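Side-chain contacts in putative peptidase M23 (Pseudomonas aeruginosa PAO1, PDB 2HSI), which binds a zinc ion and is probably a metalloendopeptidase of the M23 family: residues W262-N267 with A274-A279; K194-G199 with F222-C227; V42-G45 with P50-A53; L87-A92 with H96-S101; F54-P59 with L78-G83. All blocks are in the same frame, centred on the assembly; numbering follows the deposited sequence.

Contact 1: residues W262-N267 with A274-A279; sequences WNVSLN and AIFIGA
Phe276 meets two residues of strand 260-266, Val264 and Leu266, while Ile277 beside it meets a third, Trp262. All three pairs are apolar. Phe276 comes down from the short, weakly bonded helix 273-277, and Val264 and Leu266 rise from the strand against it. Leu266 CD1 sits at the rim of the phenyl ring, in its plane, 3.6 Å from Phe276 CZ. Val264 approaches the same ring more obliquely. Its CG1 lies 3.7 Å from Phe276 CE2 and makes an off-centre CH-pi contact, 4.2 Å from the ring centroid and 30° from the ring normal. Val264 CG1 can do this because it is anti to its own backbone N (chi1 171°). The other branch, CG2, lies over one face of the Trp262 indole, toward its rim.

Ile277 and Trp262 pass side by side, running opposite ways. The methyl Ile277 CG2 touches the edge of the six-membered indole ring in its plane, 3.7 Å from Trp262 CH2 and 3.8 Å from CZ3.

Polar bonds lie around this packing. Trp262 NE1 is hydrogen-bonded to Ser224 OG, and its ring stacks on Phe226. Gly278, with positive phi, ends the helix in a Schellman motif, where Ala279 N reaches Ala274 O at 2.7 Å. The zinc ion is about 8 Å from the Trp262 side chain, and the adjacent His261 is one of its ligands. The chemistry implies that the C-terminal helix is held on this strand of the peptidase sheet by dispersion and burial of carbon, with the indole N-H satisfied from elsewhere.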
# COMPACT_ATOMS: atom_id res chain seq x y z
N TRP A 262 3.48 3.45 -9.05
CA TRP A 262 2.52 2.85 -8.12
C TRP A 262 3.20 2.53 -6.78
O TRP A 262 4.17 1.76 -6.74
CB TRP A 262 1.93 1.59 -8.75
CG TRP A 262 0.96 0.77 -7.89
CD1 TRP A 262 0.10 1.24 -6.93
CD2 TRP A 262 0.75 -0.64 -7.96
NE1 TRP A 262 -0.63 0.20 -6.41
CE2 TRP A 262 -0.25 -0.97 -7.02
CE3 TRP A 262 1.31 -1.68 -8.73
CZ2 TRP A 262 -0.70 -2.28 -6.81
CZ3 TRP A 262 0.86 -2.98 -8.53
CH2 TRP A 262 -0.13 -3.27 -7.57
N ASN A 263 2.69 3.14 -5.71
CA ASN A 263 3.09 2.79 -4.34
C ASN A 263 2.04 1.92 -3.69
O ASN A 263 0.85 2.15 -3.90
CB ASN A 263 3.25 4.05 -3.47
CG ASN A 263 4.46 4.87 -3.84
OD1 ASN A 263 5.50 4.33 -4.20
ND2 ASN A 263 4.34 6.19 -3.74
N VAL A 264 2.48 0.94 -2.89
CA VAL A 264 1.59 0.18 -2.01
C VAL A 264 2.08 0.35 -0.59
O VAL A 264 3.27 0.16 -0.31
CB VAL A 264 1.50 -1.32 -2.37
CG1 VAL A 264 0.73 -2.11 -1.29
CG2 VAL A 264 0.82 -1.52 -3.72
N SER A 265 1.17 0.72 0.31
CA SER A 265 1.50 0.91 1.71
C SER A 265 0.66 -0.02 2.58
O SER A 265 -0.49 -0.33 2.27
CB SER A 265 1.29 2.37 2.09
OG SER A 265 1.76 2.68 3.40
N LEU A 266 1.28 -0.48 3.66
CA LEU A 266 0.61 -1.24 4.72
C LEU A 266 1.19 -0.73 6.02
O LEU A 266 2.41 -0.60 6.14
CB LEU A 266 0.92 -2.74 4.61
CG LEU A 266 0.17 -3.63 3.62
CD1 LEU A 266 0.96 -4.92 3.41
CD2 LEU A 266 -1.23 -3.94 4.11
N ASN A 267 0.32 -0.44 6.98
CA ASN A 267 0.71 0.12 8.29
C ASN A 267 1.77 1.22 8.21
O ASN A 267 2.75 1.20 8.95
CB ASN A 267 1.11 -0.97 9.32
CG ASN A 267 2.13 -1.97 8.79
OD1 ASN A 267 1.76 -3.01 8.25
ND2 ASN A 267 3.42 -1.64 8.91
N ALA A 274 5.13 -5.57 -6.34
CA ALA A 274 5.30 -6.83 -7.09
C ALA A 274 4.87 -8.07 -6.29
O ALA A 274 4.40 -9.04 -6.87
CB ALA A 274 6.74 -6.99 -7.59
N ILE A 275 5.00 -8.01 -4.96
CA ILE A 275 4.54 -9.08 -4.06
C ILE A 275 3.05 -9.37 -4.27
O ILE A 275 2.63 -10.53 -4.40
CB ILE A 275 4.84 -8.71 -2.57
CG1 ILE A 275 6.35 -8.63 -2.33
CG2 ILE A 275 4.16 -9.69 -1.57
CD1 ILE A 275 6.73 -8.04 -1.00
N PHE A 276 2.26 -8.30 -4.36
CA PHE A 276 0.81 -8.38 -4.46
C PHE A 276 0.28 -8.82 -5.82
O PHE A 276 -0.85 -9.29 -5.93
CB PHE A 276 0.20 -7.02 -4.07
CG PHE A 276 0.53 -6.61 -2.67
CD1 PHE A 276 -0.31 -6.97 -1.62
CD2 PHE A 276 1.69 -5.89 -2.39
CE1 PHE A 276 -0.00 -6.61 -0.32
CE2 PHE A 276 2.00 -5.54 -1.10
CZ PHE A 276 1.15 -5.89 -0.06
N ILE A 277 1.09 -8.66 -6.86
CA ILE A 277 0.69 -9.08 -8.21
C ILE A 277 1.30 -10.45 -8.58
O ILE A 277 1.03 -10.98 -9.65
CB ILE A 277 0.98 -7.98 -9.29
CG1 ILE A 277 2.49 -7.70 -9.42
CG2 ILE A 277 0.19 -6.69 -8.99
CD1 ILE A 277 2.86 -6.69 -10.50
N GLY A 278 2.11 -10.99 -7.67
CA GLY A 278 2.77 -12.28 -7.86
C GLY A 278 4.10 -12.24 -8.59
O GLY A 278 4.48 -13.21 -9.25
N ALA A 279 4.83 -11.13 -8.45
CA ALA A 279 6.06 -10.90 -9.21
C ALA A 279 7.33 -10.63 -8.37
O ALA A 279 8.28 -10.02 -8.85
CB ALA A 279 5.84 -9.76 -10.23

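Contact 2: residues K194-G199 with F222-C227; sequences KAPAAG and FISMFC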
# COMPACT_ATOMS: atom_id res chain seq x y z
N LYS A 194 -6.14 1.57 -13.53
CA LYS A 194 -7.26 0.91 -12.87
C LYS A 194 -6.97 0.58 -11.41
O LYS A 194 -5.84 0.25 -11.06
CB LYS A 194 -7.71 -0.31 -13.66
CG LYS A 194 -8.32 0.03 -15.03
CD LYS A 194 -8.16 -1.11 -16.03
CE LYS A 194 -6.75 -1.13 -16.62
NZ LYS A 194 -6.55 -2.28 -17.55
N ALA A 195 -8.00 0.70 -10.55
CA ALA A 195 -7.88 0.35 -9.13
C ALA A 195 -7.49 -1.13 -8.98
O ALA A 195 -8.19 -2.01 -9.49
CB ALA A 195 -9.17 0.63 -8.40
N PRO A 196 -6.36 -1.39 -8.31
CA PRO A 196 -5.87 -2.77 -8.07
C PRO A 196 -6.80 -3.60 -7.17
O PRO A 196 -6.80 -4.84 -7.26
CB PRO A 196 -4.52 -2.55 -7.37
CG PRO A 196 -4.11 -1.16 -7.72
CD PRO A 196 -5.41 -0.39 -7.77
N ALA A 197 -7.53 -2.91 -6.30
CA ALA A 197 -8.60 -3.47 -5.46
C ALA A 197 -9.61 -2.36 -5.26
O ALA A 197 -9.32 -1.20 -5.57
CB ALA A 197 -8.05 -3.90 -4.09
N ALA A 198 -10.78 -2.69 -4.70
CA ALA A 198 -11.78 -1.65 -4.38
C ALA A 198 -11.25 -0.73 -3.29
O ALA A 198 -10.36 -1.10 -2.53
CB ALA A 198 -13.10 -2.27 -3.96
N GLY A 199 -11.79 0.48 -3.23
CA GLY A 199 -11.35 1.42 -2.20
C GLY A 199 -11.95 2.79 -2.32
O GLY A 199 -12.66 3.09 -3.28
N PHE A 222 -4.18 -0.43 4.16
CA PHE A 222 -3.77 -1.01 2.89
C PHE A 222 -4.12 0.00 1.82
O PHE A 222 -5.29 0.19 1.50
CB PHE A 222 -4.51 -2.33 2.65
CG PHE A 222 -4.05 -3.12 1.46
CD1 PHE A 222 -2.74 -3.08 1.00
CD2 PHE A 222 -4.94 -4.00 0.82
CE1 PHE A 222 -2.32 -3.86 -0.08
CE2 PHE A 222 -4.55 -4.78 -0.26
CZ PHE A 222 -3.24 -4.71 -0.71
N ILE A 223 -3.11 0.67 1.27
CA ILE A 223 -3.32 1.88 0.45
C ILE A 223 -2.50 1.83 -0.84
O ILE A 223 -1.29 1.53 -0.81
CB ILE A 223 -3.00 3.16 1.29
CG1 ILE A 223 -4.07 3.38 2.39
CG2 ILE A 223 -2.85 4.44 0.40
CD1 ILE A 223 -3.66 4.31 3.51
N SER A 224 -3.14 2.12 -1.98
CA SER A 224 -2.42 2.37 -3.23
C SER A 224 -2.29 3.87 -3.49
O SER A 224 -3.22 4.64 -3.25
CB SER A 224 -3.11 1.72 -4.43
OG SER A 224 -2.96 0.31 -4.41
N MET A 225 -1.12 4.27 -3.97
CA MET A 225 -0.90 5.65 -4.40
C MET A 225 -0.42 5.61 -5.84
O MET A 225 0.36 4.72 -6.23
CB MET A 225 0.10 6.35 -3.48
CG MET A 225 0.47 7.80 -3.87
SD MET A 225 1.73 7.90 -5.17
CE MET A 225 2.81 9.16 -4.49
N PHE A 226 -0.89 6.57 -6.64
CA PHE A 226 -0.45 6.74 -8.03
C PHE A 226 -0.11 8.19 -8.27
O PHE A 226 -0.90 9.06 -7.92
CB PHE A 226 -1.53 6.31 -9.02
CG PHE A 226 -1.97 4.90 -8.83
CD1 PHE A 226 -1.29 3.87 -9.46
CD2 PHE A 226 -3.04 4.59 -8.00
CE1 PHE A 226 -1.68 2.56 -9.28
CE2 PHE A 226 -3.43 3.28 -7.81
CZ PHE A 226 -2.75 2.27 -8.46
N CYS A 227 1.03 8.45 -8.89
CA CYS A 227 1.45 9.82 -9.13
C CYS A 227 1.93 10.05 -10.57
O CYS A 227 2.01 9.11 -11.36
CB CYS A 227 2.49 10.26 -8.11
SG CYS A 227 3.99 9.27 -8.12
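The loop that joins strand 192-194 to strand 199-207 lies over one face of the M23 peptidase sheet, and Pro196 is its point of contact with strand 222-229. The pyrrolidine ring points at the strand and meets two residues on the same face, Ser224 and Phe226. Pro196 and Phe226 reach toward each other. The proline CG lies at the edge of the phenyl ring, in its plane, 3.8 Å from Phe226 CZ. Pro196 CD is equally close to that CZ, so the CG-CD side of the proline ring rests on one corner of the phenyl group. With Phe226 CG anti to the carbonyl carbon (chi1 -57°), the ring leans back along the strand toward Ser224, and its CZ comes to Pro196.

The third party is Ser224 OG, 3.8 Å from Pro196 CG. This is only van der Waals contact. The hydroxyl is hydrogen-bonded to His218 NE2, with Trp262 as its second nitrogen partner. A buried oxygen thus has two polar partners while a proline carbon packs against it.

The Phe226 side chain is about 10 Å from the zinc ion, so the contact is near the metal site but not part of it. Trp262 of strand 260-266 also touches Pro196. His218 belongs to strand 213-219, on the other side of strand 222-229 in the sheet. Helix 127-141 packs against this strand through Ile223 and Met225.

Contact 3: residues V42-G45 with P50-A53; sequences VDLG and PPRA
Leu44 reaches across to Pro51 and Ala53 with a single methyl group. Its CB points toward segment 50-53. From there CG stands anti to the carbonyl carbon (chi1 -63°), beside the backbone N. The chain then runs on extended to CD1, with chi2 at -172°. This methyl makes the contact. It lies 3.7 Å from Pro51 CG, where the leucine branch and the proline ring pass each other at a slant. The same CD1 is 4.4 Å from Ala53 CB, a looser approach. The second branch, CD2, turns to another neighbour and packs on Leu87 of strand 83-90.

The two segments flank the short loop between strands 39-43 and 52-55 of the family's N-terminal domain. These strands are not neighbours in the six-stranded antiparallel sheet: 70-75 and 58-64 come between them. The side chains meet without backbone pairing, consistent with a sheet that curls over this apolar interior. Ala72 and Val62 of the intervening strands touch Leu44, Trp70 packs on Pro51, and Val89 of strand 83-90 touches both.

The leucine sits in the middle of a turn. Asp43 OD1 accepts from Gly45 N at 2.9 Å, an Asx turn, with a nearly straight N-H...O angle of 163°. The donor comes from above the carboxylate plane. The other carboxylate oxygen, Asp43 OD2, forms a salt bridge with Arg69.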
# COMPACT_ATOMS: atom_id res chain seq x y z
N VAL A 42 1.40 -12.93 9.78
CA VAL A 42 1.62 -13.37 11.17
C VAL A 42 0.34 -13.96 11.77
O VAL A 42 -0.68 -13.28 11.83
CB VAL A 42 2.15 -12.22 12.07
CG1 VAL A 42 2.53 -12.73 13.44
CG2 VAL A 42 3.37 -11.52 11.43
N ASP A 43 0.42 -15.21 12.22
CA ASP A 43 -0.64 -15.87 13.00
C ASP A 43 -0.82 -15.08 14.29
O ASP A 43 0.11 -14.89 15.05
CB ASP A 43 -0.22 -17.32 13.28
CG ASP A 43 -1.33 -18.17 13.96
OD1 ASP A 43 -2.30 -17.63 14.51
OD2 ASP A 43 -1.20 -19.41 13.95
N LEU A 44 -2.04 -14.61 14.52
CA LEU A 44 -2.32 -13.83 15.73
C LEU A 44 -2.68 -14.65 16.97
O LEU A 44 -2.76 -14.09 18.07
CB LEU A 44 -3.40 -12.77 15.45
CG LEU A 44 -3.02 -11.72 14.41
CD1 LEU A 44 -4.07 -10.63 14.34
CD2 LEU A 44 -1.67 -11.12 14.77
N GLY A 45 -2.88 -15.95 16.80
CA GLY A 45 -3.39 -16.80 17.90
C GLY A 45 -4.77 -16.37 18.37
O GLY A 45 -5.05 -16.33 19.58
N PRO A 50 -12.73 -10.01 16.24
CA PRO A 50 -11.55 -9.46 15.55
C PRO A 50 -10.56 -8.80 16.51
O PRO A 50 -10.94 -7.92 17.28
CB PRO A 50 -12.14 -8.42 14.59
CG PRO A 50 -13.57 -8.73 14.50
CD PRO A 50 -13.97 -9.36 15.78
N PRO A 51 -9.30 -9.26 16.49
CA PRO A 51 -8.31 -8.58 17.30
C PRO A 51 -7.80 -7.34 16.56
O PRO A 51 -7.99 -7.22 15.35
CB PRO A 51 -7.20 -9.61 17.43
CG PRO A 51 -7.26 -10.40 16.19
CD PRO A 51 -8.71 -10.41 15.76
N ARG A 52 -7.14 -6.45 17.29
CA ARG A 52 -6.40 -5.36 16.66
C ARG A 52 -4.91 -5.66 16.81
O ARG A 52 -4.49 -6.30 17.77
CB ARG A 52 -6.73 -4.03 17.32
CG ARG A 52 -8.09 -3.45 16.96
CD ARG A 52 -8.18 -2.00 17.45
NE ARG A 52 -9.28 -1.27 16.83
CZ ARG A 52 -10.41 -0.93 17.45
NH1 ARG A 52 -10.60 -1.23 18.73
NH2 ARG A 52 -11.35 -0.26 16.80
N ALA A 53 -4.11 -5.21 15.85
CA ALA A 53 -2.67 -5.48 15.87
C ALA A 53 -1.91 -4.21 15.53
O ALA A 53 -2.42 -3.36 14.82
CB ALA A 53 -2.31 -6.59 14.91

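Contact 4: residues L87-A92 with H96-S101; sequences LEVRAA and HEERFS
Val89 N donates to His96 O at 2.7 Å, the shortest bond between the two strands. The reverse bond of this pair, His96 N to Val89 O, is 3.0 Å. Leu87 and Glu98 form the next hydrogen-bonded pair, with Leu87 N to Glu98 O and Glu98 N to Leu87 O both at 2.8 Å. Glu88 and Glu97 make the non-hydrogen-bonded pair between them. This is the ladder of an antiparallel beta hairpin.

On the face that carries Leu87, Val89, His96 and Glu98, the imidazole folds back over Val89. Its CG lies between the backbone N and the carbonyl carbon (chi1 47°), which brings the ring across to the other strand. Val89 CB sits over one ring face, 3.8 Å from the centroid, as a CH-pi contact. Val89 CG2 packs on Glu98 CG at 3.8 Å. Both ring nitrogens are bonded. His96 ND1 donates to the anti lone pair of Glu98 OE2 at 2.7 Å, and His96 NE2 is hydrogen-bonded to Glu46 OE2. Bonds at both nitrogens hold the ring's rotation, and the two carboxylates would probably favour a protonated imidazole.

Glu88 and Glu97 lie on the opposite face with their OE2 atoms 4.6 Å apart, a mild like-charge approach. Leu87 CB lies near the edge of the Phe100 ring.

Strand 96-102 is an outermost strand of the six-stranded sheet, and strand 83-90 joins it to 52-55. Leu87 packs on Val42, Ala72 and Val74 of strands 39-43 and 70-75, and Phe100 on Ala40 and Val42.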
# COMPACT_ATOMS: atom_id res chain seq x y z
N LEU A 87 4.90 -7.90 17.23
CA LEU A 87 3.59 -7.35 16.90
C LEU A 87 2.79 -7.30 18.19
O LEU A 87 2.73 -8.30 18.91
CB LEU A 87 2.92 -8.26 15.87
CG LEU A 87 1.67 -7.85 15.10
CD1 LEU A 87 1.92 -6.66 14.17
CD2 LEU A 87 1.26 -9.06 14.30
N GLU A 88 2.22 -6.14 18.51
CA GLU A 88 1.33 -6.02 19.66
C GLU A 88 -0.10 -6.40 19.23
O GLU A 88 -0.64 -5.83 18.28
CB GLU A 88 1.35 -4.59 20.21
CG GLU A 88 2.69 -4.14 20.76
CD GLU A 88 2.66 -2.72 21.27
OE1 GLU A 88 2.51 -1.79 20.44
OE2 GLU A 88 2.77 -2.52 22.50
N VAL A 89 -0.69 -7.37 19.91
CA VAL A 89 -2.04 -7.81 19.59
C VAL A 89 -2.95 -7.40 20.73
O VAL A 89 -2.63 -7.60 21.91
CB VAL A 89 -2.13 -9.35 19.34
CG1 VAL A 89 -3.50 -9.75 18.80
CG2 VAL A 89 -1.04 -9.80 18.39
N ARG A 90 -4.09 -6.81 20.37
CA ARG A 90 -5.09 -6.40 21.35
C ARG A 90 -6.40 -7.13 21.13
O ARG A 90 -7.00 -7.06 20.06
CB ARG A 90 -5.31 -4.88 21.32
CG ARG A 90 -4.05 -4.09 21.46
CD ARG A 90 -4.33 -2.67 21.85
NE ARG A 90 -3.08 -1.96 22.02
CZ ARG A 90 -2.89 -0.66 21.85
NH1 ARG A 90 -3.88 0.15 21.49
NH2 ARG A 90 -1.67 -0.16 22.03
N ALA A 91 -6.85 -7.83 22.18
CA ALA A 91 -8.10 -8.56 22.13
C ALA A 91 -8.80 -8.43 23.49
O ALA A 91 -8.15 -8.25 24.51
CB ALA A 91 -7.84 -10.03 21.79
N ALA A 92 -10.14 -8.50 23.48
CA ALA A 92 -10.94 -8.37 24.70
C ALA A 92 -10.45 -9.35 25.76
O ALA A 92 -10.27 -8.96 26.92
CB ALA A 92 -12.43 -8.59 24.41
N HIS A 96 -1.51 -9.43 23.95
CA HIS A 96 -0.34 -10.30 23.86
C HIS A 96 0.55 -9.84 22.72
O HIS A 96 0.10 -9.14 21.83
CB HIS A 96 -0.74 -11.77 23.69
CG HIS A 96 -1.79 -12.00 22.64
ND1 HIS A 96 -1.50 -12.57 21.42
CD2 HIS A 96 -3.13 -11.80 22.65
CE1 HIS A 96 -2.61 -12.69 20.71
NE2 HIS A 96 -3.61 -12.23 21.44
N GLU A 97 1.81 -10.24 22.76
CA GLU A 97 2.74 -9.91 21.69
C GLU A 97 3.05 -11.15 20.90
O GLU A 97 3.17 -12.25 21.46
CB GLU A 97 4.05 -9.38 22.25
CG GLU A 97 3.98 -7.97 22.77
CD GLU A 97 5.36 -7.41 23.05
OE1 GLU A 97 6.34 -8.19 23.09
OE2 GLU A 97 5.45 -6.18 23.23
N GLU A 98 3.17 -10.99 19.59
CA GLU A 98 3.52 -12.10 18.73
C GLU A 98 4.76 -11.76 17.93
O GLU A 98 4.80 -10.74 17.24
CB GLU A 98 2.36 -12.47 17.81
CG GLU A 98 1.08 -12.91 18.54
CD GLU A 98 1.27 -14.08 19.52
OE1 GLU A 98 2.01 -15.04 19.23
OE2 GLU A 98 0.63 -14.04 20.58
N ARG A 99 5.77 -12.60 18.04
CA ARG A 99 7.02 -12.37 17.32
C ARG A 99 7.02 -12.94 15.92
O ARG A 99 6.36 -13.94 15.63
CB ARG A 99 8.23 -12.87 18.12
CG ARG A 99 8.49 -12.04 19.34
CD ARG A 99 9.85 -12.27 19.91
NE ARG A 99 9.95 -11.73 21.25
CZ ARG A 99 11.09 -11.59 21.93
NH1 ARG A 99 12.24 -11.97 21.38
NH2 ARG A 99 11.08 -11.07 23.15
N PHE A 100 7.76 -12.28 15.04
CA PHE A 100 7.99 -12.79 13.71
C PHE A 100 9.42 -12.40 13.31
O PHE A 100 10.09 -11.71 14.05
CB PHE A 100 6.93 -12.30 12.72
CG PHE A 100 6.91 -10.80 12.49
CD1 PHE A 100 7.53 -10.25 11.38
CD2 PHE A 100 6.22 -9.95 13.36
CE1 PHE A 100 7.49 -8.87 11.16
CE2 PHE A 100 6.17 -8.58 13.14
CZ PHE A 100 6.81 -8.04 12.03
N SER A 101 9.88 -12.87 12.16
CA SER A 101 11.26 -12.61 11.76
C SER A 101 11.30 -11.92 10.41
O SER A 101 10.52 -12.23 9.51
CB SER A 101 12.05 -13.92 11.72
OG SER A 101 12.08 -14.53 13.00

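Contact 5: residues F54-P59 with L78-G83; sequences FYQGKP and LSTKPG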
# COMPACT_ATOMS: atom_id res chain seq x y z
N PHE A 54 -0.69 -4.09 16.06
CA PHE A 54 0.14 -2.89 15.92
C PHE A 54 1.58 -3.32 15.68
O PHE A 54 2.08 -4.21 16.37
CB PHE A 54 0.07 -2.01 17.18
CG PHE A 54 -1.27 -1.38 17.41
CD1 PHE A 54 -1.54 -0.10 16.92
CD2 PHE A 54 -2.26 -2.05 18.13
CE1 PHE A 54 -2.78 0.48 17.13
CE2 PHE A 54 -3.50 -1.47 18.34
CZ PHE A 54 -3.76 -0.21 17.84
N TYR A 55 2.22 -2.69 14.70
CA TYR A 55 3.65 -2.89 14.44
C TYR A 55 4.37 -1.55 14.43
O TYR A 55 4.02 -0.66 13.65
CB TYR A 55 3.86 -3.61 13.11
CG TYR A 55 5.31 -3.81 12.70
CD1 TYR A 55 6.21 -4.48 13.54
CD2 TYR A 55 5.77 -3.37 11.45
CE1 TYR A 55 7.54 -4.68 13.16
CE2 TYR A 55 7.08 -3.56 11.06
CZ TYR A 55 7.96 -4.22 11.92
OH TYR A 55 9.26 -4.42 11.52
N GLN A 56 5.36 -1.42 15.32
CA GLN A 56 6.09 -0.15 15.55
C GLN A 56 5.14 1.00 15.90
O GLN A 56 5.36 2.15 15.51
CB GLN A 56 7.00 0.19 14.35
CG GLN A 56 7.93 -0.98 13.93
CD GLN A 56 8.69 -0.75 12.62
OE1 GLN A 56 8.14 -0.25 11.64
NE2 GLN A 56 9.95 -1.16 12.60
N GLY A 57 4.06 0.68 16.62
CA GLY A 57 3.06 1.69 17.04
C GLY A 57 1.98 2.03 16.02
O GLY A 57 1.09 2.82 16.31
N LYS A 58 2.06 1.44 14.84
CA LYS A 58 1.14 1.71 13.73
C LYS A 58 0.14 0.57 13.60
O LYS A 58 0.55 -0.59 13.61
CB LYS A 58 1.91 1.83 12.42
CG LYS A 58 3.10 2.82 12.43
CD LYS A 58 2.70 4.20 11.93
CE LYS A 58 3.84 5.23 12.04
NZ LYS A 58 4.93 5.00 11.05
N PRO A 59 -1.17 0.88 13.45
CA PRO A 59 -2.19 -0.17 13.28
C PRO A 59 -2.00 -0.97 11.99
O PRO A 59 -1.64 -0.40 10.95
CB PRO A 59 -3.51 0.62 13.29
CG PRO A 59 -3.15 1.99 12.88
CD PRO A 59 -1.78 2.23 13.44
N LEU A 78 11.54 -0.54 4.33
CA LEU A 78 12.81 -0.86 3.67
C LEU A 78 14.03 -0.63 4.57
O LEU A 78 15.05 -1.30 4.44
CB LEU A 78 12.93 -0.09 2.34
CG LEU A 78 13.97 -0.58 1.31
CD1 LEU A 78 13.61 -1.95 0.73
CD2 LEU A 78 14.14 0.45 0.20
N SER A 79 13.91 0.30 5.52
CA SER A 79 14.98 0.58 6.48
C SER A 79 15.08 -0.42 7.65
O SER A 79 16.01 -0.34 8.46
CB SER A 79 14.84 2.01 7.01
OG SER A 79 13.66 2.17 7.77
N THR A 80 14.15 -1.37 7.74
CA THR A 80 14.14 -2.36 8.82
C THR A 80 15.34 -3.30 8.75
O THR A 80 15.58 -3.93 7.72
CB THR A 80 12.86 -3.22 8.81
OG1 THR A 80 11.72 -2.37 8.73
CG2 THR A 80 12.75 -4.07 10.07
N LYS A 81 16.09 -3.37 9.85
CA LYS A 81 17.20 -4.30 9.96
C LYS A 81 16.65 -5.71 10.14
O LYS A 81 15.74 -5.93 10.95
CB LYS A 81 18.13 -3.91 11.11
CG LYS A 81 19.26 -2.92 10.73
CD LYS A 81 18.77 -1.47 10.62
CE LYS A 81 19.58 -0.67 9.60
NZ LYS A 81 18.86 0.57 9.18
N PRO A 82 17.17 -6.67 9.35
CA PRO A 82 16.78 -8.07 9.53
C PRO A 82 16.97 -8.54 10.98
O PRO A 82 17.88 -8.08 11.68
CB PRO A 82 17.71 -8.81 8.56
CG PRO A 82 18.02 -7.79 7.50
CD PRO A 82 18.13 -6.50 8.24
N GLY A 83 16.07 -9.40 11.43
CA GLY A 83 16.07 -9.88 12.81
C GLY A 83 14.66 -10.13 13.32
O GLY A 83 13.68 -9.98 12.56
O HOH W 1 11.83 -0.43 10.64
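Tyr55 and Thr80 reach out to meet each other, and the tyrosine hydroxyl meets a methyl. Tyr55 OH lies 3.8 Å from Thr80 CG2. Tyr55 CG is anti to its backbone N (chi1 177°), and this sends the ring out toward the loop. The contact here is van der Waals only. The hydroxyl has its polar partner in Gln85, through OE1.

Gln56 runs alongside the tyrosine. Its CG sits over the centre of the Tyr55 ring, 3.7 Å above the plane, so the start of the glutamine chain lies over that face. The amide end then points toward Thr80. Gln56 NE2 and Thr80 OG1 are 4.4 Å apart, too far for a direct bond, and one water joins them. It accepts from Gln56 NE2 at 2.8 Å and donates to Thr80 OG1 at 2.7 Å. Thr80 OG1 is also hydrogen-bonded to Pro77 O, so the hydroxyl has two partners. Within the loop, Lys81 NZ donates to Ser79 O at 3.1 Å.

Gln56 and Gly57 are the central residues of a type I' turn from Tyr55 to Lys58, closed by Lys58 N to Tyr55 O and Tyr55 N to Lys58 O. This tight turn makes the hairpin of strands 52-55 and 58-64. The partner loop leads from strand 70-75 to strand 83-90. Phe100 of strand 96-102 meets the Tyr55 ring, and Lys58 forms a salt bridge with Asp268, just after strand 260-266.

Along the chain the order is contact 3, 5, 4, 2, 1. Contacts 3, 4 and 5 belong to the N-terminal domain and share its six-stranded antiparallel sheet. Contacts 3 and 4 are close, with centres about 7 Å apart, and touch through strands 52-55 and 83-90. Contact 5 lies about 13 Å from contact 4 and 16 Å from contact 3, between centres. Contacts 1 and 2 share the peptidase sheet, where strands 260-266 and 222-229 are neighbours, with centres about 10 Å apart. Contacts 1 and 5 touch where Asn267 packs on Lys58 and Pro59, which links the zinc-binding part to the N-terminal domain.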